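Local coordinates for leucine-rich-repeat protein (Methanosarcina barkeri, PDB 4WNR) that binds GDP and magnesium through a Ras-like Roc G domain joined to a COR domain, and probably acts as a serine/threonine protein kinase in its full-length form, at residues 71-83 with 91-103. Numbering follows the deposited sequence.
Sequences HQTQGINIKKWGF and KVNFWDFGGQEIM. With GDP (guanosine-5'-diphosphate), chain B.
Asn-77, Lys-79 and Trp-81 pair with Asp-96, Phe-94 and Val-92 as the antiparallel hairpin of the Ras-like Roc domain; the axes of strands 77-83 and 91-96 come within 4.5 Å of each other, their N-to-C directions at 152°. Each pair exchanges two backbone hydrogen bonds; that from Lys-79 N to Phe-94 O is weak. On the face holding Ile-78, Lys-80, Asn-93 and Trp-95, Ile-78 sets its CD1 3.6 Å from the centroid of the six-membered ring of Trp-95, a CH-pi contact. With CG1 anti to the carbonyl carbon (chi1 -60°) and the chain extended beyond it, CD1 comes to lie over the ring face. Lys-43 makes a cation-pi contact with this indole. With an alanine at Trp-95, Ile-78 CD1 is likely to lose the ring face it packs on, and Lys-43 its cation-pi partner. On the other face, Trp-81 CE3 meets Phe-94 CE2 at 3.4 Å, the rings oblique with planes at 39°. Helix 54-62 borders this face through Leu-58 and Leu-62. Asp-96 ends its strand and opens the Asp-Phe-Gly sequence that leads into helix 99-103, as at switch II of Ras-like G proteins. Its OD2 is hydrogen-bonded to OG1 of Thr-55, a magnesium-binding residue. His-71 ND1 shares a hydrogen bond with GDP O3'. The side chain of Gln-74, bent at chi2, ties its own loop to the start of helix 99-103: NE2 donates to His-71 O, and OE1 accepts Gly-99 N at 2.7 Å.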
ATOM      1  N   HIS A  71      16.439  11.402   0.909  1.00 80.66           N
ATOM      2  CA  HIS A  71      15.633  11.926  -0.200  1.00 79.85           C
ATOM      3  C   HIS A  71      16.039  11.296  -1.538  1.00 78.98           C
ATOM      4  O   HIS A  71      15.269  11.314  -2.496  1.00 78.71           O
ATOM      5  CB  HIS A  71      15.740  13.453  -0.287  1.00 79.31           C
ATOM      6  CG  HIS A  71      17.136  13.956  -0.485  1.00 80.44           C
ATOM      7  ND1 HIS A  71      17.892  14.476   0.544  1.00 80.99           N
ATOM      8  CD2 HIS A  71      17.915  14.019  -1.592  1.00 81.08           C
ATOM      9  CE1 HIS A  71      19.075  14.839   0.080  1.00 81.44           C
ATOM     10  NE2 HIS A  71      19.114  14.571  -1.213  1.00 81.80           N
ATOM     11  N   GLN A  72      17.254  10.757  -1.597  1.00 80.16           N
ATOM     12  CA  GLN A  72      17.738  10.031  -2.777  1.00 80.61           C
ATOM     13  C   GLN A  72      16.988   8.715  -2.992  1.00 80.30           C
ATOM     14  O   GLN A  72      16.837   8.262  -4.127  1.00 82.20           O
ATOM     15  CB  GLN A  72      19.238   9.749  -2.655  1.00 81.07           C
ATOM     16  CG  GLN A  72      20.104  11.001  -2.639  1.00 82.71           C
ATOM     17  CD  GLN A  72      21.580  10.700  -2.436  1.00 84.47           C
ATOM     18  OE1 GLN A  72      22.003   9.542  -2.458  1.00 86.62           O
ATOM     19  NE2 GLN A  72      22.374  11.747  -2.237  1.00 84.70           N
ATOM     20  N   THR A  73      16.536   8.103  -1.900  1.00 80.25           N
ATOM     21  CA  THR A  73      15.729   6.882  -1.966  1.00 78.73           C
ATOM     22  C   THR A  73      14.287   7.227  -2.330  1.00 78.05           C
ATOM     23  O   THR A  73      13.598   7.914  -1.573  1.00 76.16           O
ATOM     24  CB  THR A  73      15.739   6.129  -0.621  1.00 78.98           C
ATOM     25  OG1 THR A  73      17.089   5.818  -0.256  1.00 79.56           O
ATOM     26  CG2 THR A  73      14.928   4.835  -0.708  1.00 79.03           C
ATOM     27  N   GLN A  74      13.839   6.741  -3.486  1.00 77.15           N
ATOM     28  CA  GLN A  74      12.476   6.983  -3.967  1.00 75.43           C
ATOM     29  C   GLN A  74      11.859   5.706  -4.541  1.00 74.65           C
ATOM     30  O   GLN A  74      12.517   4.667  -4.620  1.00 75.47           O
ATOM     31  CB  GLN A  74      12.467   8.101  -5.021  1.00 75.44           C
ATOM     32  CG  GLN A  74      12.928   9.462  -4.510  1.00 75.09           C
ATOM     33  CD  GLN A  74      12.038  10.031  -3.414  1.00 74.16           C
ATOM     34  OE1 GLN A  74      10.877   9.647  -3.273  1.00 74.47           O
ATOM     35  NE2 GLN A  74      12.581  10.957  -2.633  1.00 73.16           N
ATOM     36  N   GLY A  75      10.590   5.794  -4.930  1.00 74.92           N
ATOM     37  CA  GLY A  75       9.844   4.654  -5.460  1.00 74.50           C
ATOM     38  C   GLY A  75       9.162   3.854  -4.366  1.00 74.82           C
ATOM     39  O   GLY A  75       9.143   4.261  -3.202  1.00 74.32           O
ATOM     40  N   ILE A  76       8.595   2.713  -4.749  1.00 75.55           N
ATOM     41  CA  ILE A  76       7.938   1.811  -3.803  1.00 75.00           C
ATOM     42  C   ILE A  76       8.988   0.976  -3.075  1.00 75.03           C
ATOM     43  O   ILE A  76       9.716   0.203  -3.698  1.00 74.60           O
ATOM     44  CB  ILE A  76       6.958   0.850  -4.511  1.00 76.06           C
ATOM     45  CG1 ILE A  76       5.846   1.624  -5.228  1.00 76.15           C
ATOM     46  CG2 ILE A  76       6.365  -0.155  -3.522  1.00 76.50           C
ATOM     47  CD1 ILE A  76       4.829   2.273  -4.313  1.00 76.82           C
ATOM     48  N   ASN A  77       9.051   1.140  -1.757  1.00 75.56           N
ATOM     49  CA  ASN A  77       9.946   0.357  -0.910  1.00 75.85           C
ATOM     50  C   ASN A  77       9.161  -0.360   0.182  1.00 75.77           C
ATOM     51  O   ASN A  77       8.500   0.281   1.003  1.00 74.47           O
ATOM     52  CB  ASN A  77      11.014   1.255  -0.284  1.00 76.40           C
ATOM     53  CG  ASN A  77      12.077   1.681  -1.279  1.00 76.93           C
ATOM     54  OD1 ASN A  77      12.258   2.871  -1.539  1.00 77.75           O
ATOM     55  ND2 ASN A  77      12.787   0.710  -1.843  1.00 77.83           N
ATOM     56  N   ILE A  78       9.233  -1.690   0.174  1.00 75.91           N
ATOM     57  CA  ILE A  78       8.535  -2.522   1.154  1.00 76.64           C
ATOM     58  C   ILE A  78       9.545  -3.261   2.031  1.00 77.09           C
ATOM     59  O   ILE A  78      10.208  -4.192   1.571  1.00 77.84           O
ATOM     60  CB  ILE A  78       7.599  -3.543   0.470  1.00 77.35           C
ATOM     61  CG1 ILE A  78       6.542  -2.814  -0.368  1.00 77.59           C
ATOM     62  CG2 ILE A  78       6.919  -4.431   1.508  1.00 77.30           C
ATOM     63  CD1 ILE A  78       5.825  -3.700  -1.366  1.00 77.62           C
ATOM     64  N   LYS A  79       9.650  -2.836   3.289  1.00 77.81           N
ATOM     65  CA  LYS A  79      10.531  -3.483   4.269  1.00 78.64           C
ATOM     66  C   LYS A  79       9.735  -4.417   5.174  1.00 77.52           C
ATOM     67  O   LYS A  79       8.703  -4.027   5.724  1.00 76.29           O
ATOM     68  CB  LYS A  79      11.264  -2.442   5.126  1.00 80.14           C
ATOM     69  CG  LYS A  79      12.655  -2.075   4.630  1.00 81.86           C
ATOM     70  CD  LYS A  79      12.613  -1.075   3.487  1.00 83.22           C
ATOM     71  CE  LYS A  79      14.011  -0.677   3.051  1.00 83.27           C
ATOM     72  NZ  LYS A  79      14.035   0.528   2.178  1.00 84.67           N
ATOM     73  N   LYS A  80      10.228  -5.643   5.328  1.00 78.26           N
ATOM     74  CA  LYS A  80       9.592  -6.642   6.190  1.00 78.78           C
ATOM     75  C   LYS A  80      10.254  -6.641   7.565  1.00 77.08           C
ATOM     76  O   LYS A  80      11.449  -6.895   7.684  1.00 78.33           O
ATOM     77  CB  LYS A  80       9.678  -8.032   5.554  1.00 80.20           C
ATOM     78  CG  LYS A  80       9.298  -8.052   4.079  1.00 82.09           C
ATOM     79  CD  LYS A  80       8.861  -9.432   3.609  1.00 82.87           C
ATOM     80  CE  LYS A  80       7.412  -9.714   3.973  1.00 83.97           C
ATOM     81  NZ  LYS A  80       6.934 -11.003   3.400  1.00 85.31           N
ATOM     82  N   TRP A  81       9.463  -6.347   8.593  1.00 76.59           N
ATOM     83  CA  TRP A  81       9.954  -6.207   9.964  1.00 77.23           C
ATOM     84  C   TRP A  81       9.218  -7.171  10.892  1.00 78.61           C
ATOM     85  O   TRP A  81       8.121  -7.629  10.578  1.00 78.49           O
ATOM     86  CB  TRP A  81       9.751  -4.763  10.432  1.00 76.77           C
ATOM     87  CG  TRP A  81      10.322  -4.445  11.785  1.00 75.35           C
ATOM     88  CD1 TRP A  81      11.622  -4.568  12.177  1.00 74.92           C
ATOM     89  CD2 TRP A  81       9.609  -3.928  12.915  1.00 74.70           C
ATOM     90  NE1 TRP A  81      11.763  -4.169  13.484  1.00 74.46           N
ATOM     91  CE2 TRP A  81      10.542  -3.770  13.960  1.00 74.06           C
ATOM     92  CE3 TRP A  81       8.271  -3.586  13.146  1.00 75.06           C
ATOM     93  CZ2 TRP A  81      10.182  -3.285  15.218  1.00 74.39           C
ATOM     94  CZ3 TRP A  81       7.912  -3.102  14.397  1.00 75.13           C
ATOM     95  CH2 TRP A  81       8.866  -2.957  15.418  1.00 74.90           C
ATOM     96  N   GLY A  82       9.831  -7.484  12.028  1.00 80.56           N
ATOM     97  CA  GLY A  82       9.206  -8.352  13.022  1.00 82.87           C
ATOM     98  C   GLY A  82       9.743  -8.155  14.427  1.00 84.84           C
ATOM     99  O   GLY A  82      10.868  -7.690  14.617  1.00 85.23           O
ATOM    100  N   PHE A  83       8.916  -8.501  15.410  1.00 86.50           N
ATOM    101  CA  PHE A  83       9.311  -8.477  16.818  1.00 87.83           C
ATOM    102  C   PHE A  83       8.554  -9.554  17.587  1.00 90.91           C
ATOM    103  O   PHE A  83       7.468  -9.969  17.178  1.00 88.93           O
ATOM    104  CB  PHE A  83       9.062  -7.096  17.436  1.00 87.07           C
ATOM    105  CG  PHE A  83       7.618  -6.679  17.441  1.00 86.48           C
ATOM    106  CD1 PHE A  83       7.049  -6.084  16.323  1.00 86.83           C
ATOM    107  CD2 PHE A  83       6.830  -6.865  18.570  1.00 85.84           C
ATOM    108  CE1 PHE A  83       5.720  -5.692  16.328  1.00 86.95           C
ATOM    109  CE2 PHE A  83       5.500  -6.475  18.581  1.00 85.59           C
ATOM    110  CZ  PHE A  83       4.945  -5.888  17.459  1.00 86.42           C
ATOM    111  N   LYS A  91       4.759 -10.161  12.811  1.00 84.97           N
ATOM    112  CA  LYS A  91       5.314  -9.881  11.485  1.00 83.20           C
ATOM    113  C   LYS A  91       4.680  -8.613  10.908  1.00 80.45           C
ATOM    114  O   LYS A  91       3.457  -8.477  10.888  1.00 78.27           O
ATOM    115  CB  LYS A  91       5.081 -11.073  10.557  1.00 83.29           C
ATOM    116  CG  LYS A  91       5.877 -12.314  10.943  1.00 84.87           C
ATOM    117  CD  LYS A  91       5.159 -13.607  10.576  1.00 86.50           C
ATOM    118  CE  LYS A  91       5.221 -13.900   9.086  1.00 86.70           C
ATOM    119  NZ  LYS A  91       6.525 -14.492   8.678  1.00 87.62           N
ATOM    120  N   VAL A  92       5.520  -7.690  10.447  1.00 78.50           N
ATOM    121  CA  VAL A  92       5.063  -6.382   9.975  1.00 76.77           C
ATOM    122  C   VAL A  92       5.589  -6.095   8.572  1.00 74.73           C
ATOM    123  O   VAL A  92       6.761  -6.330   8.279  1.00 73.67           O
ATOM    124  CB  VAL A  92       5.524  -5.255  10.924  1.00 77.02           C
ATOM    125  CG1 VAL A  92       5.035  -3.898  10.437  1.00 77.47           C
ATOM    126  CG2 VAL A  92       5.025  -5.513  12.338  1.00 76.54           C
ATOM    127  N   ASN A  93       4.711  -5.576   7.719  1.00 73.84           N
ATOM    128  CA  ASN A  93       5.071  -5.176   6.357  1.00 73.10           C
ATOM    129  C   ASN A  93       4.960  -3.660   6.186  1.00 70.90           C
ATOM    130  O   ASN A  93       3.861  -3.127   6.022  1.00 69.19           O
ATOM    131  CB  ASN A  93       4.173  -5.888   5.346  1.00 74.07           C
ATOM    132  CG  ASN A  93       4.287  -7.400   5.426  1.00 74.65           C
ATOM    133  OD1 ASN A  93       5.371  -7.942   5.642  1.00 75.20           O
ATOM    134  ND2 ASN A  93       3.165  -8.092   5.243  1.00 74.94           N
ATOM    135  N   PHE A  94       6.099  -2.973   6.239  1.00 69.64           N
ATOM    136  CA  PHE A  94       6.135  -1.520   6.067  1.00 68.78           C
ATOM    137  C   PHE A  94       6.096  -1.157   4.588  1.00 67.05           C
ATOM    138  O   PHE A  94       6.925  -1.629   3.812  1.00 64.31           O
ATOM    139  CB  PHE A  94       7.393  -0.920   6.698  1.00 68.53           C
ATOM    140  CG  PHE A  94       7.350  -0.849   8.200  1.00 67.31           C
ATOM    141  CD1 PHE A  94       6.527   0.065   8.843  1.00 66.36           C
ATOM    142  CD2 PHE A  94       8.149  -1.682   8.970  1.00 67.35           C
ATOM    143  CE1 PHE A  94       6.494   0.137  10.225  1.00 66.85           C
ATOM    144  CE2 PHE A  94       8.119  -1.614  10.350  1.00 66.73           C
ATOM    145  CZ  PHE A  94       7.291  -0.704  10.980  1.00 66.66           C
ATOM    146  N   TRP A  95       5.135  -0.315   4.214  1.00 67.35           N
ATOM    147  CA  TRP A  95       5.020   0.199   2.849  1.00 67.23           C
ATOM    148  C   TRP A  95       5.414   1.672   2.804  1.00 66.84           C
ATOM    149  O   TRP A  95       4.799   2.509   3.469  1.00 65.70           O
ATOM    150  CB  TRP A  95       3.593   0.019   2.330  1.00 67.51           C
ATOM    151  CG  TRP A  95       3.316  -1.362   1.815  1.00 67.68           C
ATOM    152  CD1 TRP A  95       3.376  -2.524   2.520  1.00 67.27           C
ATOM    153  CD2 TRP A  95       2.935  -1.719   0.482  1.00 67.76           C
ATOM    154  NE1 TRP A  95       3.056  -3.588   1.712  1.00 67.71           N
ATOM    155  CE2 TRP A  95       2.781  -3.122   0.455  1.00 67.93           C
ATOM    156  CE3 TRP A  95       2.709  -0.992  -0.693  1.00 67.57           C
ATOM    157  CZ2 TRP A  95       2.410  -3.815  -0.700  1.00 68.52           C
ATOM    158  CZ3 TRP A  95       2.340  -1.679  -1.842  1.00 68.22           C
ATOM    159  CH2 TRP A  95       2.196  -3.078  -1.836  1.00 69.03           C
ATOM    160  N   ASP A  96       6.443   1.976   2.016  1.00 67.95           N
ATOM    161  CA  ASP A  96       6.966   3.337   1.892  1.00 67.13           C
ATOM    162  C   ASP A  96       6.764   3.854   0.463  1.00 65.48           C
ATOM    163  O   ASP A  96       7.291   3.279  -0.492  1.00 64.93           O
ATOM    164  CB  ASP A  96       8.451   3.356   2.265  1.00 67.28           C
ATOM    165  CG  ASP A  96       8.943   4.739   2.649  1.00 67.53           C
ATOM    166  OD1 ASP A  96       8.165   5.510   3.253  1.00 65.77           O
ATOM    167  OD2 ASP A  96      10.120   5.048   2.358  1.00 67.94           O
ATOM    168  N   PHE A  97       5.999   4.933   0.329  1.00 64.35           N
ATOM    169  CA  PHE A  97       5.668   5.511  -0.974  1.00 64.93           C
ATOM    170  C   PHE A  97       6.559   6.710  -1.287  1.00 65.42           C
ATOM    171  O   PHE A  97       6.667   7.637  -0.483  1.00 64.77           O
ATOM    172  CB  PHE A  97       4.198   5.934  -1.007  1.00 65.01           C
ATOM    173  CG  PHE A  97       3.241   4.821  -0.682  1.00 65.29           C
ATOM    174  CD1 PHE A  97       3.003   3.804  -1.597  1.00 64.38           C
ATOM    175  CD2 PHE A  97       2.583   4.787   0.539  1.00 64.69           C
ATOM    176  CE1 PHE A  97       2.128   2.774  -1.299  1.00 64.04           C
ATOM    177  CE2 PHE A  97       1.706   3.761   0.841  1.00 64.71           C
ATOM    178  CZ  PHE A  97       1.477   2.753  -0.079  1.00 64.09           C
ATOM    179  N   GLY A  98       7.184   6.690  -2.462  1.00 66.48           N
ATOM    180  CA  GLY A  98       8.106   7.749  -2.878  1.00 67.52           C
ATOM    181  C   GLY A  98       7.432   9.033  -3.327  1.00 68.32           C
ATOM    182  O   GLY A  98       6.211   9.165  -3.268  1.00 67.55           O
ATOM    183  N   GLY A  99       8.250   9.982  -3.782  1.00 70.21           N
ATOM    184  CA  GLY A  99       7.777  11.302  -4.212  1.00 69.93           C
ATOM    185  C   GLY A  99       6.847  11.267  -5.412  1.00 72.00           C
ATOM    186  O   GLY A  99       5.898  12.050  -5.489  1.00 72.87           O
ATOM    187  N   GLN A 100       7.125  10.366  -6.353  1.00 73.61           N
ATOM    188  CA  GLN A 100       6.254  10.166  -7.516  1.00 75.67           C
ATOM    189  C   GLN A 100       4.889   9.594  -7.128  1.00 75.66           C
ATOM    190  O   GLN A 100       3.878   9.911  -7.756  1.00 76.45           O
ATOM    191  CB  GLN A 100       6.919   9.246  -8.545  1.00 77.52           C
ATOM    192  CG  GLN A 100       7.857   9.961  -9.506  1.00 79.60           C
ATOM    193  CD  GLN A 100       8.250   9.087 -10.686  1.00 82.09           C
ATOM    194  OE1 GLN A 100       8.704   7.954 -10.509  1.00 81.48           O
ATOM    195  NE2 GLN A 100       8.079   9.609 -11.900  1.00 83.45           N
ATOM    196  N   GLU A 101       4.866   8.756  -6.095  1.00 75.24           N
ATOM    197  CA  GLU A 101       3.635   8.092  -5.661  1.00 74.59           C
ATOM    198  C   GLU A 101       2.637   9.072  -5.045  1.00 74.21           C
ATOM    199  O   GLU A 101       1.444   9.007  -5.335  1.00 75.04           O
ATOM    200  CB  GLU A 101       3.940   6.962  -4.672  1.00 74.59           C
ATOM    201  CG  GLU A 101       4.401   5.663  -5.320  1.00 74.61           C
ATOM    202  CD  GLU A 101       5.759   5.765  -5.992  1.00 74.97           C
ATOM    203  OE1 GLU A 101       6.658   6.435  -5.440  1.00 77.37           O
ATOM    204  OE2 GLU A 101       5.933   5.166  -7.074  1.00 74.38           O
ATOM    205  N   ILE A 102       3.131   9.974  -4.199  1.00 73.98           N
ATOM    206  CA  ILE A 102       2.280  10.978  -3.552  1.00 74.88           C
ATOM    207  C   ILE A 102       1.876  12.074  -4.542  1.00 75.22           C
ATOM    208  O   ILE A 102       0.745  12.562  -4.502  1.00 75.84           O
ATOM    209  CB  ILE A 102       2.964  11.596  -2.307  1.00 74.42           C
ATOM    210  CG1 ILE A 102       2.868  10.640  -1.111  1.00 74.45           C
ATOM    211  CG2 ILE A 102       2.313  12.919  -1.911  1.00 74.78           C
ATOM    212  CD1 ILE A 102       3.777   9.435  -1.186  1.00 74.57           C
ATOM    213  N   MET A 103       2.804  12.453  -5.420  1.00 75.56           N
ATOM    214  CA  MET A 103       2.555  13.500  -6.417  1.00 75.07           C
ATOM    215  C   MET A 103       1.469  13.080  -7.406  1.00 74.09           C
ATOM    216  O   MET A 103       0.491  13.802  -7.602  1.00 73.64           O
ATOM    217  CB  MET A 103       3.844  13.834  -7.175  1.00 76.17           C
ATOM    218  CG  MET A 103       3.693  14.943  -8.208  1.00 77.50           C
ATOM    219  SD  MET A 103       5.271  15.557  -8.828  1.00 79.91           S
ATOM    220  CE  MET A 103       5.962  14.082  -9.574  1.00 79.07           C
TER
HETATM  221  PB  GDP B 701       9.992  11.407   2.360  1.00 66.42           P
HETATM  222  O1B GDP B 701       9.447  11.994   3.755  1.00 65.45           O
HETATM  223  O2B GDP B 701       9.548   9.864   2.339  1.00 66.65           O
HETATM  224  O3B GDP B 701       9.433  12.143   1.202  1.00 68.14           O
HETATM  225  O3A GDP B 701      11.601  11.348   2.366  1.00 68.75           O
HETATM  226  PA  GDP B 701      12.524  11.970   3.527  1.00 67.02           P
HETATM  227  O1A GDP B 701      11.965  11.746   4.874  1.00 67.29           O
HETATM  228  O2A GDP B 701      13.927  11.203   3.338  1.00 70.33           O
HETATM  229  O5' GDP B 701      12.804  13.511   3.144  1.00 69.15           O
HETATM  230  C5' GDP B 701      12.825  14.484   4.141  1.00 68.55           C
HETATM  231  C4' GDP B 701      14.137  15.288   4.014  1.00 67.91           C
HETATM  232  O4' GDP B 701      14.333  16.018   5.243  1.00 68.60           O
HETATM  233  C3' GDP B 701      15.380  14.412   3.867  1.00 67.48           C
HETATM  234  O3' GDP B 701      16.438  15.167   3.258  1.00 67.48           O
HETATM  235  C2' GDP B 701      15.728  14.066   5.294  1.00 67.32           C
HETATM  236  O2' GDP B 701      17.146  13.888   5.444  1.00 65.95           O
HETATM  237  C1' GDP B 701      15.274  15.290   6.080  1.00 68.15           C
HETATM  238  N9  GDP B 701      14.623  14.931   7.377  1.00 69.94           N
HETATM  239  C8  GDP B 701      13.800  13.917   7.645  1.00 70.17           C
HETATM  240  N7  GDP B 701      13.462  13.980   8.926  1.00 71.01           N
HETATM  241  C5  GDP B 701      14.070  15.033   9.463  1.00 70.80           C
HETATM  242  C6  GDP B 701      14.052  15.517  10.707  1.00 70.08           C
HETATM  243  O6  GDP B 701      13.390  14.979  11.592  1.00 69.52           O
HETATM  244  N1  GDP B 701      14.796  16.659  11.008  1.00 72.11           N
HETATM  245  C2  GDP B 701      15.542  17.262   9.989  1.00 72.05           C
HETATM  246  N2  GDP B 701      16.263  18.350  10.241  1.00 72.03           N
HETATM  247  N3  GDP B 701      15.520  16.728   8.757  1.00 71.01           N
HETATM  248  C4  GDP B 701      14.791  15.625   8.501  1.00 70.85           C